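Local coordinates for protein tautomerase (Bordetella trematum, PDB 6VVR) that belongs to the tautomerase superfamily and assembles as a trimer whose subunits each hold two beta-alpha-beta units, at residues 1-13 and 37-50. Sequence-based numbering, arbitrary orientation.
Sequences PLLNVHIMQGHTP and SVRAILQEYAAADV
His6 and Tyr45 meet through a polar bond near the C-terminal end of the strand pair: His6 ND1 lies 2.7 Å from Tyr45 OH, a hydrogen bond in which either group could be the donor. The two rings meet rim to rim, their planes turned 46° apart, while Tyr45 CE1 closes to 3.5 Å on His6 CB. At the other ring nitrogen, NE2 donates in the ring plane to a lone pair of Asn4 OD1, 2.9 Å away and almost straight. The Asn4 CG sits between the backbone N and the carbonyl carbon (chi1 50°), which turns the amide away from strand 39-45 to the side of strand 61-68, where Asn64 ND2 also donates to OD1. With ND1 and NE2 both engaged, the rotation of the imidazole is fixed.

Strands 2-8 and 39-45 run parallel, joined by regular backbone bonds from Arg39 N–Pro1 O to Gln9 N–Tyr45 O. Together with helix 13-31 they form the beta-alpha-beta unit characteristic of the tautomerase fold, and Arg39, Ala40 and Ile41 extend the sheet into an antiparallel strand of the second subunit.

On the opposite face from His6, Leu42 CD1 packs against both Val5 CG1 and Ile7 CG1, reaching the latter at 3.7 Å and crossing the isoleucine side chain at about a right angle. Beyond them, Glu44 OE2 accepts from two waters: one also donates to Met8 O and accepts from His11 N, the other accepts from Gly10 N. The same carboxylate oxygen forms a salt bridge with Lys16, which would probably favour its charged form. Met8, bent at chi2 and chi3, curls its thioether back to meet Val50 tip to tip, with CE 3.7 Å from CG2.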
loop_
_atom_site.group_PDB
_atom_site.type_symbol
_atom_site.label_atom_id
_atom_site.label_comp_id
_atom_site.label_asym_id
_atom_site.label_seq_id
_atom_site.Cartn_x
_atom_site.Cartn_y
_atom_site.Cartn_z
ATOM N N PRO A 1 5.670 5.392 -12.728
ATOM C CA PRO A 1 4.960 5.337 -11.442
ATOM C C PRO A 1 4.107 4.083 -11.313
ATOM O O PRO A 1 3.578 3.598 -12.314
ATOM C CB PRO A 1 4.078 6.586 -11.481
ATOM C CG PRO A 1 4.866 7.551 -12.336
ATOM C CD PRO A 1 5.438 6.675 -13.422
ATOM N N LEU A 2 3.976 3.573 -10.093
ATOM C CA LEU A 2 3.229 2.356 -9.816
ATOM C C LEU A 2 1.985 2.735 -9.028
ATOM O O LEU A 2 2.088 3.213 -7.894
ATOM C CB LEU A 2 4.090 1.350 -9.052
ATOM C CG LEU A 2 5.437 1.093 -9.752
ATOM C CD1 LEU A 2 6.245 0.074 -9.005
ATOM C CD2 LEU A 2 5.232 0.646 -11.193
ATOM N N LEU A 3 0.819 2.536 -9.633
ATOM C CA LEU A 3 -0.450 2.948 -9.047
ATOM C C LEU A 3 -1.208 1.739 -8.529
ATOM O O LEU A 3 -1.315 0.723 -9.222
ATOM C CB LEU A 3 -1.317 3.685 -10.069
ATOM C CG LEU A 3 -1.016 5.154 -10.369
ATOM C CD1 LEU A 3 0.374 5.342 -10.974
ATOM C CD2 LEU A 3 -2.084 5.718 -11.291
ATOM N N ASN A 4 -1.755 1.849 -7.327
ATOM C CA ASN A 4 -2.760 0.894 -6.891
ATOM C C ASN A 4 -4.000 1.676 -6.506
ATOM O O ASN A 4 -3.921 2.654 -5.748
ATOM C CB ASN A 4 -2.260 -0.020 -5.764
ATOM C CG ASN A 4 -1.635 0.725 -4.623
ATOM O OD1 ASN A 4 -2.278 0.951 -3.593
ATOM N ND2 ASN A 4 -0.364 1.070 -4.769
ATOM N N VAL A 5 -5.132 1.261 -7.071
ATOM C CA VAL A 5 -6.356 2.045 -7.106
ATOM C C VAL A 5 -7.446 1.274 -6.384
ATOM O O VAL A 5 -7.579 0.057 -6.552
ATOM C CB VAL A 5 -6.779 2.340 -8.556
ATOM C CG1 VAL A 5 -7.970 3.294 -8.577
ATOM C CG2 VAL A 5 -5.601 2.900 -9.313
ATOM N N HIS A 6 -8.245 1.993 -5.605
ATOM C CA HIS A 6 -9.183 1.392 -4.670
ATOM C C HIS A 6 -10.519 2.088 -4.857
ATOM O O HIS A 6 -10.604 3.299 -4.655
ATOM C CB HIS A 6 -8.658 1.549 -3.238
ATOM C CG HIS A 6 -7.259 1.042 -3.070
ATOM N ND1 HIS A 6 -6.980 -0.223 -2.599
ATOM C CD2 HIS A 6 -6.061 1.612 -3.351
ATOM C CE1 HIS A 6 -5.670 -0.404 -2.575
ATOM N NE2 HIS A 6 -5.090 0.694 -3.030
ATOM N N ILE A 7 -11.535 1.345 -5.300
ATOM C CA ILE A 7 -12.820 1.931 -5.666
ATOM C C ILE A 7 -13.933 1.103 -5.045
ATOM O O ILE A 7 -13.731 -0.025 -4.598
ATOM C CB ILE A 7 -13.019 2.038 -7.194
ATOM C CG1 ILE A 7 -13.042 0.660 -7.837
ATOM C CG2 ILE A 7 -11.930 2.897 -7.818
ATOM C CD1 ILE A 7 -13.426 0.694 -9.314
ATOM N N MET A 8 -15.123 1.691 -5.015
ATOM C CA MET A 8 -16.287 0.987 -4.513
ATOM C C MET A 8 -16.752 -0.038 -5.539
ATOM O O MET A 8 -16.631 0.171 -6.752
ATOM C CB MET A 8 -17.425 1.968 -4.212
ATOM C CG MET A 8 -17.053 3.095 -3.258
ATOM S SD MET A 8 -16.284 2.452 -1.767
ATOM C CE MET A 8 -17.620 1.510 -1.044
ATOM N N GLN A 9 -17.272 -1.157 -5.041
ATOM C CA GLN A 9 -17.998 -2.090 -5.893
ATOM C C GLN A 9 -19.139 -1.370 -6.601
ATOM O O GLN A 9 -19.715 -0.413 -6.081
ATOM C CB GLN A 9 -18.574 -3.243 -5.065
ATOM C CG GLN A 9 -17.584 -4.301 -4.629
ATOM C CD GLN A 9 -18.255 -5.408 -3.832
ATOM O OE1 GLN A 9 -19.475 -5.410 -3.660
ATOM N NE2 GLN A 9 -17.459 -6.347 -3.333
ATOM N N GLY A 10 -19.479 -1.842 -7.791
ATOM C CA GLY A 10 -20.661 -1.360 -8.477
ATOM C C GLY A 10 -20.426 -0.772 -9.846
ATOM O O GLY A 10 -21.405 -0.546 -10.573
ATOM N N HIS A 11 -19.190 -0.498 -10.241
ATOM C CA HIS A 11 -18.934 0.021 -11.575
ATOM C C HIS A 11 -18.763 -1.140 -12.549
ATOM O O HIS A 11 -18.362 -2.240 -12.161
ATOM C CB HIS A 11 -17.699 0.925 -11.575
ATOM C CG HIS A 11 -17.846 2.136 -10.705
ATOM N ND1 HIS A 11 -18.470 3.289 -11.133
ATOM C CD2 HIS A 11 -17.466 2.368 -9.425
ATOM C CE1 HIS A 11 -18.457 4.183 -10.159
ATOM N NE2 HIS A 11 -17.854 3.650 -9.112
ATOM N N THR A 12 -19.096 -0.894 -13.820
ATOM C CA THR A 12 -19.028 -1.983 -14.788
ATOM C C THR A 12 -17.586 -2.262 -15.198
ATOM O O THR A 12 -16.726 -1.378 -15.118
ATOM C CB THR A 12 -19.839 -1.661 -16.043
ATOM O OG1 THR A 12 -19.298 -0.490 -16.667
ATOM C CG2 THR A 12 -21.319 -1.458 -15.715
ATOM N N PRO A 13 -17.307 -3.490 -15.653
ATOM C CA PRO A 13 -15.977 -3.781 -16.215
ATOM C C PRO A 13 -15.537 -2.787 -17.272
ATOM O O PRO A 13 -14.354 -2.423 -17.321
ATOM C CB PRO A 13 -16.156 -5.187 -16.800
ATOM C CG PRO A 13 -17.196 -5.817 -15.939
ATOM C CD PRO A 13 -18.122 -4.708 -15.494
ATOM N N SER A 37 6.886 3.005 -17.995
ATOM C CA SER A 37 7.081 3.012 -16.555
ATOM C C SER A 37 5.773 3.076 -15.780
ATOM O O SER A 37 5.810 3.106 -14.543
ATOM C CB SER A 37 7.951 4.197 -16.126
ATOM O OG SER A 37 7.270 5.425 -16.322
ATOM N N VAL A 38 4.627 3.109 -16.463
ATOM C CA VAL A 38 3.335 3.379 -15.831
ATOM C C VAL A 38 2.568 2.070 -15.689
ATOM O O VAL A 38 2.271 1.401 -16.688
ATOM C CB VAL A 38 2.509 4.399 -16.637
ATOM C CG1 VAL A 38 1.150 4.621 -15.985
ATOM C CG2 VAL A 38 3.260 5.725 -16.797
ATOM N N ARG A 39 2.227 1.706 -14.448
ATOM C CA ARG A 39 1.414 0.531 -14.157
ATOM C C ARG A 39 0.324 0.918 -13.172
ATOM O O ARG A 39 0.524 1.790 -12.325
ATOM C CB ARG A 39 2.244 -0.609 -13.559
ATOM C CG ARG A 39 3.537 -0.855 -14.287
ATOM C CD ARG A 39 4.252 -2.108 -13.807
ATOM N NE ARG A 39 5.206 -2.504 -14.833
ATOM C CZ ARG A 39 5.577 -3.754 -15.078
ATOM N NH1 ARG A 39 5.091 -4.746 -14.348
ATOM N NH2 ARG A 39 6.426 -4.005 -16.071
ATOM N N ALA A 40 -0.835 0.275 -13.295
ATOM C CA ALA A 40 -1.906 0.500 -12.336
ATOM C C ALA A 40 -2.676 -0.793 -12.139
ATOM O O ALA A 40 -2.949 -1.517 -13.100
ATOM C CB ALA A 40 -2.844 1.630 -12.782
ATOM N N ILE A 41 -3.000 -1.091 -10.882
ATOM C CA ILE A 41 -3.794 -2.260 -10.539
ATOM C C ILE A 41 -4.942 -1.792 -9.664
ATOM O O ILE A 41 -4.804 -0.836 -8.894
ATOM C CB ILE A 41 -2.952 -3.357 -9.835
ATOM C CG1 ILE A 41 -2.433 -2.889 -8.471
ATOM C CG2 ILE A 41 -1.762 -3.737 -10.702
ATOM C CD1 ILE A 41 -1.503 -3.927 -7.797
ATOM N N LEU A 42 -6.073 -2.483 -9.782
ATOM C CA LEU A 42 -7.346 -2.038 -9.244
ATOM C C LEU A 42 -7.924 -3.058 -8.274
ATOM O O LEU A 42 -7.817 -4.274 -8.481
ATOM C CB LEU A 42 -8.338 -1.804 -10.392
ATOM C CG LEU A 42 -9.763 -1.346 -10.094
ATOM C CD1 LEU A 42 -9.762 -0.055 -9.306
ATOM C CD2 LEU A 42 -10.490 -1.162 -11.404
ATOM N N GLN A 43 -8.559 -2.546 -7.216
ATOM C CA GLN A 43 -9.310 -3.359 -6.267
ATOM C C GLN A 43 -10.631 -2.688 -5.927
ATOM O O GLN A 43 -10.687 -1.459 -5.795
ATOM C CB GLN A 43 -8.535 -3.588 -4.975
ATOM C CG GLN A 43 -8.013 -4.997 -4.856
ATOM C CD GLN A 43 -6.798 -5.072 -3.977
ATOM O OE1 GLN A 43 -6.455 -4.107 -3.283
ATOM N NE2 GLN A 43 -6.118 -6.209 -4.012
ATOM N N GLU A 44 -11.674 -3.506 -5.743
ATOM C CA GLU A 44 -13.019 -3.040 -5.418
ATOM C C GLU A 44 -13.372 -3.367 -3.970
ATOM O O GLU A 44 -13.006 -4.422 -3.453
ATOM C CB GLU A 44 -14.089 -3.693 -6.297
ATOM C CG GLU A 44 -13.971 -3.578 -7.775
ATOM C CD GLU A 44 -15.242 -4.107 -8.424
ATOM O OE1 GLU A 44 -15.746 -5.165 -7.984
ATOM O OE2 GLU A 44 -15.773 -3.442 -9.324
ATOM N N TYR A 45 -14.150 -2.486 -3.341
ATOM C CA TYR A 45 -14.545 -2.648 -1.944
ATOM C C TYR A 45 -16.057 -2.593 -1.796
ATOM O O TYR A 45 -16.710 -1.707 -2.356
ATOM C CB TYR A 45 -13.930 -1.564 -1.054
ATOM C CG TYR A 45 -12.429 -1.641 -1.031
ATOM C CD1 TYR A 45 -11.682 -1.234 -2.132
ATOM C CD2 TYR A 45 -11.759 -2.163 0.066
ATOM C CE1 TYR A 45 -10.314 -1.332 -2.129
ATOM C CE2 TYR A 45 -10.378 -2.259 0.078
ATOM C CZ TYR A 45 -9.666 -1.840 -1.026
ATOM O OH TYR A 45 -8.293 -1.927 -1.034
ATOM N N ALA A 46 -16.599 -3.516 -1.009
ATOM C CA ALA A 46 -17.995 -3.425 -0.609
ATOM C C ALA A 46 -18.177 -2.241 0.334
ATOM O O ALA A 46 -17.262 -1.863 1.066
ATOM C CB ALA A 46 -18.438 -4.715 0.075
ATOM N N ALA A 47 -19.380 -1.658 0.314
ATOM C CA ALA A 47 -19.644 -0.488 1.146
ATOM C C ALA A 47 -19.401 -0.790 2.624
ATOM O O ALA A 47 -18.907 0.065 3.371
ATOM C CB ALA A 47 -21.076 -0.002 0.915
ATOM N N ALA A 48 -19.724 -2.010 3.061
ATOM C CA ALA A 48 -19.545 -2.366 4.462
ATOM C C ALA A 48 -18.082 -2.367 4.879
ATOM O O ALA A 48 -17.798 -2.354 6.080
ATOM C CB ALA A 48 -20.143 -3.742 4.750
ATOM N N ASP A 49 -17.151 -2.384 3.923
ATOM C CA ASP A 49 -15.730 -2.482 4.225
ATOM C C ASP A 49 -15.000 -1.144 4.139
ATOM O O ASP A 49 -13.763 -1.126 4.142
ATOM C CB ASP A 49 -15.069 -3.507 3.299
ATOM C CG ASP A 49 -15.515 -4.938 3.600
ATOM O OD1 ASP A 49 -15.801 -5.238 4.779
ATOM O OD2 ASP A 49 -15.559 -5.766 2.663
ATOM N N VAL A 50 -15.727 -0.028 4.071
ATOM C CA VAL A 50 -15.115 1.293 4.050
ATOM C C VAL A 50 -15.778 2.182 5.092
ATOM O O VAL A 50 -16.961 2.025 5.418
ATOM C CB VAL A 50 -15.193 1.965 2.655
ATOM C CG1 VAL A 50 -14.776 1.004 1.556
ATOM C CG2 VAL A 50 -16.572 2.501 2.399
HETATM O O HOH W 1 -16.603 -1.067 -9.088
HETATM O O HOH W 2 -18.426 -4.144 -9.273
#